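Local coordinates for protein alpha-1,2-mannosidase (Bacteroides thetaiotaomicron, PDB 2WW2) that hydrolyses alpha-mannosides with inversion of the anomeric configuration, as a member of the calcium-dependent glycoside hydrolase family 92, at residues D58-G63 with L97-H102; P84-L89 with F116-Q121. All coordinates share one frame; numbering follows the deposited sequence. Where two conformers were deposited one is given.

In the fold
Both contacts lie in the N-terminal family 92 domain, on the same side of the chain's centre, with their own centres about 11 Å apart. Along the chain their segments alternate: 58-63, 84-89, 97-102, then 116-121. Strands 60-67, 80-86, 98-108 and 111-116 thus follow one another, and 60-67 pairs with both 80-86 and 98-108. Contact 1 is a strand pairing; contact 2 packs the turn after strand 111-116 against the end of strand 80-86. They meet directly: Pro99 O probably accepts a hydrogen bond from Asn117 N, and Phe116 packs on Met61 and Val98, while Val98 also touches Leu85. Phe116, Met61, Val98 and Leu85 thus join the two contacts through apolar packing.

Contact 1: D58-G63 with L97-H102; sequences DSLMRG and LVPFSH. With NA (sodium ion), chain E.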
ATOM      1  N   ASP A  58       2.491  20.506 -22.677  1.00 14.34           N
ATOM      2  CA  ASP A  58       1.676  21.214 -23.661  1.00 15.36           C
ATOM      3  C   ASP A  58       2.595  21.825 -24.717  1.00 15.46           C
ATOM      4  O   ASP A  58       3.698  22.272 -24.398  1.00 17.33           O
ATOM      5  CB  ASP A  58       0.739  22.236 -22.992  1.00 15.42           C
ATOM      6  CG  ASP A  58      -0.443  21.548 -22.283  1.00 17.17           C
ATOM      7  OD1 ASP A  58      -0.815  20.418 -22.669  1.00 21.27           O
ATOM      8  OD2 ASP A  58      -1.010  22.100 -21.335  1.00 21.41           O
ATOM      9  N   SER A  59       2.178  21.778 -25.973  1.00 14.01           N
ATOM     10  CA  SER A  59       3.065  22.139 -27.069  1.00 13.73           C
ATOM     11  C   SER A  59       2.601  23.372 -27.847  1.00 12.94           C
ATOM     12  O   SER A  59       3.070  23.616 -28.971  1.00 12.23           O
ATOM     13  CB  SER A  59       3.194  20.941 -28.023  1.00 14.33           C
ATOM     14  OG  SER A  59       1.914  20.609 -28.579  1.00 15.98           O
ATOM     15  N   LEU A  60       1.680  24.135 -27.261  1.00 11.68           N
ATOM     16  CA  LEU A  60       1.120  25.314 -27.916  1.00 11.76           C
ATOM     17  C   LEU A  60       1.344  26.515 -27.005  1.00 11.42           C
ATOM     18  O   LEU A  60       0.938  26.497 -25.841  1.00 10.97           O
ATOM     19  CB  LEU A  60      -0.375  25.139 -28.171  1.00 11.71           C
ATOM     20  CG  LEU A  60      -0.774  23.969 -29.099  1.00 12.95           C
ATOM     21  CD1 LEU A  60      -2.300  23.797 -29.117  1.00 13.58           C
ATOM     22  CD2 LEU A  60      -0.251  24.210 -30.508  1.00 12.95           C
ATOM     23  N   MET A  61       1.998  27.542 -27.530  1.00  9.94           N
ATOM     24  CA  MET A  61       2.292  28.716 -26.725  0.50  9.55           C
ATOM     25  C   MET A  61       1.272  29.818 -26.968  1.00  9.45           C
ATOM     26  O   MET A  61       0.825  30.018 -28.088  1.00  9.49           O
ATOM     27  CB  MET A  61       3.692  29.236 -27.029  0.50  9.43           C
ATOM     28  CG  MET A  61       4.139  30.271 -26.029  0.50  8.94           C
ATOM     29  SD  MET A  61       4.838  29.500 -24.585  0.50  9.47           S
ATOM     30  CE  MET A  61       6.350  28.760 -25.256  0.50  5.25           C
ATOM     31  N   ARG A  62       0.889  30.531 -25.903  1.00  9.45           N
ATOM     32  CA  ARG A  62      -0.095  31.623 -26.026  1.00  9.37           C
ATOM     33  C   ARG A  62       0.491  33.013 -25.789  1.00  8.93           C
ATOM     34  O   ARG A  62      -0.076  34.018 -26.241  1.00  8.58           O
ATOM     35  CB  ARG A  62      -1.235  31.469 -25.009  1.00  9.48           C
ATOM     36  CG  ARG A  62      -1.912  30.126 -25.034  1.00 12.55           C
ATOM     37  CD  ARG A  62      -3.143  30.146 -24.140  1.00 11.56           C
ATOM     38  NE  ARG A  62      -3.556  28.778 -23.865  1.00 12.41           N
ATOM     39  CZ  ARG A  62      -4.750  28.285 -24.146  1.00 15.06           C
ATOM     40  NH1 ARG A  62      -5.679  29.050 -24.713  1.00 10.23           N
ATOM     41  NH2 ARG A  62      -5.011  27.026 -23.847  1.00 15.28           N
ATOM     42  N   GLY A  63       1.578  33.094 -25.034  1.00  8.25           N
ATOM     43  CA  GLY A  63       2.165  34.408 -24.766  1.00  8.14           C
ATOM     44  C   GLY A  63       3.392  34.353 -23.877  1.00  7.73           C
ATOM     45  O   GLY A  63       3.785  33.272 -23.410  1.00  7.23           O
ATOM     46  N   LEU A  97      -2.547  30.242 -30.149  1.00 12.12           N
ATOM     47  CA  LEU A  97      -1.987  28.947 -29.817  1.00 13.03           C
ATOM     48  C   LEU A  97      -0.981  28.621 -30.891  1.00 12.56           C
ATOM     49  O   LEU A  97      -1.367  28.267 -31.990  1.00 14.18           O
ATOM     50  CB  LEU A  97      -3.079  27.876 -29.865  1.00 13.04           C
ATOM     51  CG  LEU A  97      -4.099  27.741 -28.738  1.00 15.67           C
ATOM     52  CD1 LEU A  97      -3.453  27.603 -27.385  1.00 15.67           C
ATOM     53  CD2 LEU A  97      -5.071  28.899 -28.783  1.00 21.53           C
ATOM     54  N   VAL A  98       0.304  28.720 -30.586  1.00 10.99           N
ATOM     55  CA  VAL A  98       1.306  28.557 -31.615  1.00  9.71           C
ATOM     56  C   VAL A  98       2.207  27.381 -31.256  1.00  9.38           C
ATOM     57  O   VAL A  98       2.821  27.377 -30.180  1.00  9.18           O
ATOM     58  CB  VAL A  98       2.163  29.823 -31.754  1.00  9.13           C
ATOM     59  CG1 VAL A  98       3.142  29.665 -32.928  1.00  8.21           C
ATOM     60  CG2 VAL A  98       1.268  31.048 -31.943  1.00  8.92           C
ATOM     61  N   PRO A  99       2.279  26.380 -32.148  1.00  9.03           N
ATOM     62  CA  PRO A  99       3.030  25.165 -31.833  1.00  9.36           C
ATOM     63  C   PRO A  99       4.550  25.387 -31.794  1.00  9.52           C
ATOM     64  O   PRO A  99       5.096  26.125 -32.625  1.00  9.30           O
ATOM     65  CB  PRO A  99       2.641  24.170 -32.954  1.00  9.55           C
ATOM     66  CG  PRO A  99       1.848  24.944 -33.971  1.00 10.15           C
ATOM     67  CD  PRO A  99       1.513  26.307 -33.407  1.00  9.44           C
ATOM     68  N   PHE A 100       5.205  24.729 -30.841  1.00  9.58           N
ATOM     69  CA  PHE A 100       6.666  24.777 -30.695  1.00 10.14           C
ATOM     70  C   PHE A 100       7.158  23.435 -30.152  1.00 10.23           C
ATOM     71  O   PHE A 100       6.389  22.667 -29.564  1.00 10.69           O
ATOM     72  CB  PHE A 100       7.098  25.916 -29.748  1.00  9.17           C
ATOM     73  CG  PHE A 100       6.769  25.666 -28.302  1.00  8.93           C
ATOM     74  CD1 PHE A 100       7.749  25.203 -27.426  1.00  8.50           C
ATOM     75  CD2 PHE A 100       5.487  25.904 -27.813  1.00  8.15           C
ATOM     76  CE1 PHE A 100       7.449  24.941 -26.087  1.00  8.85           C
ATOM     77  CE2 PHE A 100       5.173  25.657 -26.482  1.00  6.99           C
ATOM     78  CZ  PHE A 100       6.163  25.199 -25.607  1.00  9.47           C
ATOM     79  N   SER A 101       8.444  23.169 -30.335  1.00 10.54           N
ATOM     80  CA  SER A 101       9.071  21.956 -29.807  1.00  9.73           C
ATOM     81  C   SER A 101      10.069  22.328 -28.728  1.00  9.69           C
ATOM     82  O   SER A 101      10.769  23.348 -28.850  1.00  8.34           O
ATOM     83  CB  SER A 101       9.809  21.240 -30.943  1.00 10.51           C
ATOM     84  OG  SER A 101      10.607  20.205 -30.422  1.00 10.76           O
ATOM     85  N   HIS A 102      10.135  21.531 -27.659  1.00  9.18           N
ATOM     86  CA  HIS A 102      11.152  21.772 -26.639  1.00  9.64           C
ATOM     87  C   HIS A 102      12.552  21.638 -27.241  1.00  9.04           C
ATOM     88  O   HIS A 102      13.511  22.113 -26.659  1.00  8.71           O
ATOM     89  CB  HIS A 102      10.997  20.815 -25.446  1.00 10.46           C
ATOM     90  CG  HIS A 102       9.744  21.034 -24.650  1.00 12.84           C
ATOM     91  ND1 HIS A 102       9.511  22.186 -23.928  1.00 14.42           N
ATOM     92  CD2 HIS A 102       8.670  20.234 -24.433  1.00 14.81           C
ATOM     93  CE1 HIS A 102       8.342  22.101 -23.322  1.00 14.35           C
ATOM     94  NE2 HIS A 102       7.807  20.928 -23.615  1.00 16.57           N
TER
HETATM   95 NA    NA E 799      15.218  22.543 -25.130  1.00 11.75          NA
HETATM   96  O   HOH W   1      13.770  22.980 -23.250  1.00  7.93           O
HETATM   97  O   HOH W   2      17.127  22.678 -23.601  1.00 15.64           O
HETATM   98  O   HOH W   3      16.840  22.277 -26.864  1.00 13.17           O
HETATM   99  O   HOH W   4      14.893  20.138 -24.453  1.00 16.25           O
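In one of its two conformers Met61 lays its methyl CE over one face of the Phe100 ring, offset toward the rim, 3.7 Å from the ring centroid. In that conformer alone, bends at chi2 and chi3 (85° and 67°) fold the thioether back for this CH-pi contact, with SD oblique to the ring in a Met-aromatic pairing. Farther along the pairing, Leu97 CD1 sits over the centre of the Arg62 guanidinium, 3.6 Å from CZ. The planar cation offers this methyl a flat face while NE and NH1 bond to Thr45 O and His93 O. Leu60 CD2 meets Pro99 CB at 3.8 Å, on the face opposite Met61 and Val98; Gln723 of a second subunit packs on both.

The backbones fix this register. Met61 N gives Val98 O a nearly straight bond of 2.8 Å. Val98 N returns one to Met61 O (2.9 Å), and Phe100 N reaches Ser59 O (3.0 Å). Proline suits position 99: it has no N-H to give, and this non-hydrogen-bonded pair with Leu60 calls for none. At His102 the chain turns a corner, and its carbonyl O binds sodium at 2.3 Å with four waters and Glu105 O. This is antiparallel beta pairing, leading into a backbone-carbonyl sodium site.

Contact 2: P84-L89 with F116-Q121; sequences PLAGEL and FNNGLQ
A type I beta turn from Phe116 to Gly119, overlapped by an Asx turn at Asn118, presents Leu120 to the end of strand 80-86. Leu120 divides its isobutyl fork between two residues of that strand: CD2 meets Pro84 CG at 4.0 Å, the side chains crossing at about a right angle, while CD1 lies 3.9 Å from Ala86 CB and also touches the Leu85-Ala86 peptide. With CG anti to the backbone N (chi1 -177°), the fork extends across to the strand. The compact proline ring and the small alanine methyl suit this close approach. Replacing Leu120 by an alanine would probably open a gap beside Pro84 and Ala86, since both methyls that touch them would be gone.

Asn118 works with both ends of its amide. OD1 accepts from Leu120 N (3.0 Å, 167°), the donor tilted from the carbonyl plane, and this bond fixes the amide so that ND2 turns to the strand. There ND2 donates to two waters: one, 2.8 Å away, also accepts from Ala86 N, and the other gives a proton to Ala86 O. The strand's last backbone polar groups are thus linked to the turn through water. Gly119, with a positive phi, takes a backbone shape in which a beta carbon would strike the preceding carbonyl.

Around this interface, Leu120 also packs on Val135 of strand 130-136 and on Phe137 and Pro138 just beyond it, Pro84 reaches Phe64 of strand 60-67, and the backbone of Leu85 is hydrogen-bonded to Tyr144 in the neighbouring strand 143-148.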
ATOM      1  N   PRO A  84       4.527  37.579 -30.005  1.00  7.95           N
ATOM      2  CA  PRO A  84       4.756  37.805 -31.429  1.00  7.53           C
ATOM      3  C   PRO A  84       4.069  36.702 -32.247  1.00  7.92           C
ATOM      4  O   PRO A  84       3.963  35.563 -31.785  1.00  7.78           O
ATOM      5  CB  PRO A  84       6.280  37.752 -31.554  1.00  7.99           C
ATOM      6  CG  PRO A  84       6.738  36.942 -30.389  1.00  9.18           C
ATOM      7  CD  PRO A  84       5.722  37.122 -29.285  1.00  7.99           C
ATOM      8  N   LEU A  85       3.579  37.038 -33.442  1.00  7.71           N
ATOM      9  CA  LEU A  85       2.877  36.080 -34.285  1.00  8.35           C
ATOM     10  C   LEU A  85       3.307  36.261 -35.739  1.00  8.96           C
ATOM     11  O   LEU A  85       3.524  37.384 -36.185  1.00  8.67           O
ATOM     12  CB  LEU A  85       1.357  36.287 -34.210  1.00  8.27           C
ATOM     13  CG  LEU A  85       0.623  35.997 -32.891  1.00  8.74           C
ATOM     14  CD1 LEU A  85      -0.828  36.448 -33.040  1.00  7.40           C
ATOM     15  CD2 LEU A  85       0.697  34.488 -32.496  1.00  5.98           C
ATOM     16  N   ALA A  86       3.402  35.161 -36.474  1.00  8.74           N
ATOM     17  CA  ALA A  86       3.653  35.238 -37.892  1.00 10.27           C
ATOM     18  C   ALA A  86       2.421  34.718 -38.600  1.00 11.49           C
ATOM     19  O   ALA A  86       1.806  33.739 -38.153  1.00 11.11           O
ATOM     20  CB  ALA A  86       4.869  34.391 -38.271  1.00 10.84           C
ATOM     21  N   GLY A  87       2.052  35.374 -39.694  1.00 11.46           N
ATOM     22  CA  GLY A  87       0.960  34.892 -40.519  1.00 12.94           C
ATOM     23  C   GLY A  87      -0.381  35.421 -40.089  1.00 13.44           C
ATOM     24  O   GLY A  87      -0.728  36.550 -40.394  1.00 15.20           O
ATOM     25  N   GLU A  88      -1.138  34.619 -39.360  1.00 13.88           N
ATOM     26  CA  GLU A  88      -2.506  34.978 -39.012  0.50 13.59           C
ATOM     27  C   GLU A  88      -2.613  35.653 -37.644  1.00 13.32           C
ATOM     28  O   GLU A  88      -2.092  35.164 -36.661  1.00 13.65           O
ATOM     29  CB  GLU A  88      -3.402  33.739 -39.070  0.50 13.96           C
ATOM     30  CG  GLU A  88      -3.814  33.345 -40.486  0.50 13.61           C
ATOM     31  N   LEU A  89      -3.293  36.790 -37.598  1.00 12.52           N
ATOM     32  CA  LEU A  89      -3.493  37.510 -36.354  1.00 11.73           C
ATOM     33  C   LEU A  89      -4.543  36.799 -35.512  1.00 11.71           C
ATOM     34  O   LEU A  89      -5.598  36.445 -36.023  1.00 11.37           O
ATOM     35  CB  LEU A  89      -3.991  38.926 -36.651  1.00 11.53           C
ATOM     36  CG  LEU A  89      -4.339  39.799 -35.437  1.00 10.37           C
ATOM     37  CD1 LEU A  89      -3.104  40.026 -34.562  1.00  9.47           C
ATOM     38  CD2 LEU A  89      -4.937  41.135 -35.904  1.00  9.74           C
ATOM     39  N   PHE A 116       9.350  28.826 -32.906  1.00  8.05           N
ATOM     40  CA  PHE A 116       8.115  28.125 -33.173  1.00  8.26           C
ATOM     41  C   PHE A 116       8.230  27.266 -34.414  1.00  8.92           C
ATOM     42  O   PHE A 116       9.181  27.405 -35.195  1.00  8.51           O
ATOM     43  CB  PHE A 116       6.957  29.138 -33.252  1.00  8.10           C
ATOM     44  CG  PHE A 116       6.750  29.884 -31.957  1.00  7.74           C
ATOM     45  CD1 PHE A 116       5.987  29.327 -30.948  1.00  9.32           C
ATOM     46  CD2 PHE A 116       7.354  31.125 -31.742  1.00  6.77           C
ATOM     47  CE1 PHE A 116       5.796  29.998 -29.748  1.00  7.86           C
ATOM     48  CE2 PHE A 116       7.178  31.806 -30.542  1.00  7.48           C
ATOM     49  CZ  PHE A 116       6.395  31.235 -29.540  1.00  7.96           C
ATOM     50  N   ASN A 117       7.280  26.356 -34.595  1.00  9.27           N
ATOM     51  CA  ASN A 117       7.328  25.475 -35.761  1.00  9.25           C
ATOM     52  C   ASN A 117       7.296  26.266 -37.067  1.00  9.10           C
ATOM     53  O   ASN A 117       7.830  25.806 -38.076  1.00  8.58           O
ATOM     54  CB  ASN A 117       6.165  24.454 -35.740  1.00 10.18           C
ATOM     55  CG  ASN A 117       6.316  23.387 -34.648  1.00 12.75           C
ATOM     56  OD1 ASN A 117       7.297  23.370 -33.889  1.00 15.19           O
ATOM     57  ND2 ASN A 117       5.320  22.492 -34.557  1.00 14.16           N
ATOM     58  N   ASN A 118       6.680  27.450 -37.057  1.00  8.78           N
ATOM     59  CA  ASN A 118       6.589  28.258 -38.283  1.00  9.42           C
ATOM     60  C   ASN A 118       7.868  29.067 -38.545  1.00  9.09           C
ATOM     61  O   ASN A 118       7.943  29.833 -39.503  1.00  8.75           O
ATOM     62  CB  ASN A 118       5.364  29.193 -38.261  1.00  9.55           C
ATOM     63  CG  ASN A 118       5.412  30.187 -37.107  1.00 11.96           C
ATOM     64  OD1 ASN A 118       6.447  30.349 -36.476  1.00 11.54           O
ATOM     65  ND2 ASN A 118       4.291  30.854 -36.826  1.00 12.01           N
ATOM     66  N   GLY A 119       8.858  28.903 -37.680  1.00  8.40           N
ATOM     67  CA  GLY A 119      10.150  29.540 -37.877  1.00  8.41           C
ATOM     68  C   GLY A 119      10.327  30.863 -37.154  1.00  8.60           C
ATOM     69  O   GLY A 119      11.425  31.421 -37.139  1.00  8.75           O
ATOM     70  N   LEU A 120       9.267  31.376 -36.530  1.00  7.98           N
ATOM     71  CA  LEU A 120       9.412  32.624 -35.797  1.00  8.16           C
ATOM     72  C   LEU A 120      10.274  32.362 -34.568  1.00  8.27           C
ATOM     73  O   LEU A 120      10.011  31.429 -33.810  1.00  6.68           O
ATOM     74  CB  LEU A 120       8.045  33.180 -35.372  1.00  7.54           C
ATOM     75  CG  LEU A 120       8.061  34.544 -34.656  1.00  9.25           C
ATOM     76  CD1 LEU A 120       6.751  35.328 -34.967  1.00  8.81           C
ATOM     77  CD2 LEU A 120       8.282  34.430 -33.130  1.00  6.32           C
ATOM     78  N   GLN A 121      11.312  33.175 -34.368  1.00  7.67           N
ATOM     79  CA  GLN A 121      12.154  32.998 -33.187  1.00  8.54           C
ATOM     80  C   GLN A 121      12.009  34.204 -32.290  1.00  8.67           C
ATOM     81  O   GLN A 121      11.889  35.330 -32.771  1.00  9.61           O
ATOM     82  CB  GLN A 121      13.625  32.798 -33.584  1.00  8.34           C
ATOM     83  CG  GLN A 121      14.583  32.599 -32.375  1.00 11.40           C
ATOM     84  CD  GLN A 121      15.086  33.904 -31.785  1.00 13.30           C
ATOM     85  OE1 GLN A 121      15.125  34.933 -32.458  1.00 16.86           O
ATOM     86  NE2 GLN A 121      15.484  33.868 -30.518  1.00 15.80           N
TER
HETATM   87  O   HOH W   5       3.348  32.730 -34.908  1.00 10.64           O
HETATM   88  O   HOH W   6       2.235  30.668 -38.951  1.00 23.84           O